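Local coordinates for interferon gamma (Paralichthys olivaceus, PDB 6F1E), which is a dimeric type II interferon, a cytokine that binds interferon gamma receptor 1 and activates macrophages and neutrophils, at residues S112-L115 with Q116-D120. Sequence-based numbering, arbitrary orientation.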
ATOM      1  N   SER A 112     -10.859  -0.130   0.759  1.00 62.19           N
ATOM      2  CA  SER A 112     -10.406   1.261   0.676  1.00 63.93           C
ATOM      3  C   SER A 112      -9.905   1.811   2.020  1.00 67.19           C
ATOM      4  O   SER A 112      -8.976   2.648   2.050  1.00 62.01           O
ATOM      5  CB  SER A 112     -11.544   2.167   0.172  1.00 67.93           C
ATOM      6  OG  SER A 112     -11.699   2.068  -1.225  1.00 64.72           O
ATOM      7  N   LYS A 113     -10.543   1.351   3.101  1.00 62.71           N
ATOM      8  CA  LYS A 113     -10.256   1.800   4.467  1.00 71.16           C
ATOM      9  C   LYS A 113      -8.844   1.378   4.847  1.00 68.66           C
ATOM     10  O   LYS A 113      -8.013   2.214   5.245  1.00 67.91           O
ATOM     11  CB  LYS A 113     -11.278   1.183   5.455  1.00 79.96           C
ATOM     12  CG  LYS A 113     -11.538   1.963   6.745  1.00 95.16           C
ATOM     13  CD  LYS A 113     -12.771   1.410   7.487  1.00108.38           C
ATOM     14  CE  LYS A 113     -14.110   1.863   6.871  1.00110.45           C
ATOM     15  NZ  LYS A 113     -15.175   0.812   6.869  1.00101.26           N
ATOM     16  N   LEU A 114      -8.591   0.076   4.676  1.00 66.29           N
ATOM     17  CA  LEU A 114      -7.283  -0.535   4.919  1.00 66.37           C
ATOM     18  C   LEU A 114      -6.248   0.118   4.060  1.00 60.19           C
ATOM     19  O   LEU A 114      -5.260   0.621   4.570  1.00 65.84           O
ATOM     20  CB  LEU A 114      -7.285  -2.056   4.659  1.00 66.37           C
ATOM     21  CG  LEU A 114      -5.973  -2.836   4.917  1.00 72.76           C
ATOM     22  CD1 LEU A 114      -5.209  -2.413   6.156  1.00 73.87           C
ATOM     23  CD2 LEU A 114      -6.252  -4.328   5.028  1.00 71.15           C
ATOM     24  N   LEU A 115      -6.496   0.145   2.762  1.00 61.58           N
ATOM     25  CA  LEU A 115      -5.590   0.804   1.843  1.00 62.59           C
ATOM     26  C   LEU A 115      -5.266   2.222   2.281  1.00 63.60           C
ATOM     27  O   LEU A 115      -4.113   2.620   2.136  1.00 63.40           O
ATOM     28  CB  LEU A 115      -6.118   0.791   0.397  1.00 71.27           C
ATOM     29  CG  LEU A 115      -6.118  -0.582  -0.324  1.00 86.17           C
ATOM     30  CD1 LEU A 115      -6.683  -0.429  -1.724  1.00 87.80           C
ATOM     31  CD2 LEU A 115      -4.746  -1.261  -0.416  1.00 83.83           C
ATOM     32  N   GLN A 116      -6.222   2.987   2.835  1.00 62.44           N
ATOM     33  CA  GLN A 116      -5.883   4.378   3.235  1.00 63.33           C
ATOM     34  C   GLN A 116      -4.881   4.347   4.409  1.00 60.43           C
ATOM     35  O   GLN A 116      -3.935   5.130   4.440  1.00 53.46           O
ATOM     36  CB  GLN A 116      -7.118   5.256   3.537  1.00 67.65           C
ATOM     37  CG  GLN A 116      -6.859   6.786   3.692  1.00 66.72           C
ATOM     38  CD  GLN A 116      -6.147   7.442   2.495  1.00 70.92           C
ATOM     39  OE1 GLN A 116      -6.574   7.321   1.346  1.00 72.55           O
ATOM     40  NE2 GLN A 116      -5.055   8.143   2.768  1.00 71.66           N
ATOM     41  N   GLY A 117      -5.073   3.407   5.331  1.00 56.47           N
ATOM     42  CA  GLY A 117      -4.073   3.123   6.360  1.00 61.21           C
ATOM     43  C   GLY A 117      -2.687   2.826   5.773  1.00 65.23           C
ATOM     44  O   GLY A 117      -1.689   3.502   6.116  1.00 55.91           O
ATOM     45  N   LEU A 118      -2.629   1.852   4.863  1.00 58.19           N
ATOM     46  CA  LEU A 118      -1.348   1.487   4.255  1.00 57.74           C
ATOM     47  C   LEU A 118      -0.759   2.652   3.508  1.00 57.98           C
ATOM     48  O   LEU A 118       0.433   2.846   3.554  1.00 68.90           O
ATOM     49  CB  LEU A 118      -1.436   0.275   3.338  1.00 48.14           C
ATOM     50  CG  LEU A 118      -1.972  -0.962   4.061  1.00 53.77           C
ATOM     51  CD1 LEU A 118      -2.034  -2.189   3.143  1.00 57.67           C
ATOM     52  CD2 LEU A 118      -1.137  -1.250   5.300  1.00 56.82           C
ATOM     53  N   HIS A 119      -1.580   3.460   2.864  1.00 62.87           N
ATOM     54  CA  HIS A 119      -1.038   4.571   2.079  1.00 68.95           C
ATOM     55  C   HIS A 119      -0.491   5.617   3.026  1.00 64.15           C
ATOM     56  O   HIS A 119       0.584   6.192   2.799  1.00 63.96           O
ATOM     57  CB  HIS A 119      -2.087   5.136   1.109  1.00 76.38           C
ATOM     58  CG  HIS A 119      -2.347   4.250  -0.081  1.00 90.83           C
ATOM     59  ND1 HIS A 119      -2.319   2.869  -0.011  1.00 96.71           N
ATOM     60  CD2 HIS A 119      -2.647   4.549  -1.367  1.00 99.29           C
ATOM     61  CE1 HIS A 119      -2.591   2.356  -1.197  1.00 90.14           C
ATOM     62  NE2 HIS A 119      -2.794   3.354  -2.038  1.00103.49           N
ATOM     63  N   ASP A 120      -1.216   5.813   4.115  1.00 63.07           N
ATOM     64  CA  ASP A 120      -0.789   6.729   5.167  1.00 68.04           C
ATOM     65  C   ASP A 120       0.579   6.376   5.811  1.00 64.99           C
ATOM     66  O   ASP A 120       1.431   7.248   5.918  1.00 62.10           O
ATOM     67  CB  ASP A 120      -1.916   6.910   6.214  1.00 65.51           C
ATOM     68  CG  ASP A 120      -3.074   7.820   5.696  1.00 69.92           C
ATOM     69  OD1 ASP A 120      -2.893   8.537   4.657  1.00 59.35           O
ATOM     70  OD2 ASP A 120      -4.150   7.808   6.345  1.00 69.11           O
TER
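Two successive turns of helix 109-122, one of the helices of the intertwined interferon gamma dimer, meet here through i to i+4 pairing, Leu114 with Leu118 and Leu115 with His119. Four regular backbone bonds join the turns. Gln116 N reaches Ser112 O at an N-H...O angle of 139° and also makes a weak bond to Lys113 O, whose main donor is Gly117 N at 3.2 Å. Leu118 N donates to Leu114 O at 2.9 Å, and His119 N to Leu115 O at 2.8 Å. On the buried side, Leu114 CD1 lies 4.1 Å from Leu118 CG. With CG trans to its own N (chi1 -178°), Leu114 sends CD1 forward along the helix, where it slants across the Leu118 side chain. His119 folds the other way: its chi1 of -74° turns the imidazole back over the preceding turn. ND1 comes within 2.8 Å of Leu115 O, too badly angled for a hydrogen bond, while CE1 stands 4.2 Å from Leu115 CB. The ring thus lies close beside the carbonyl that already accepts the His119 amide N-H. On a more open side, the Gln116 chain bends and passes NE2 to Asp120 OD1 at 2.9 Å, meeting the oxygen from above the carboxylate plane; the bond ties the amide to the next turn, where Asp120 N already binds Gln116 O. Ser112 OG hydrogen-bonds to Phe108 O, one turn earlier. Leu114 and Leu115 touch Leu46 of helix 41-64, and Leu115 and His119 touch Glu53 of the same helix. The second subunit adds Thr43 against Leu114, and Leu115 and Leu118 each pack on the other's counterpart, placing this helix directly in the dimer interface.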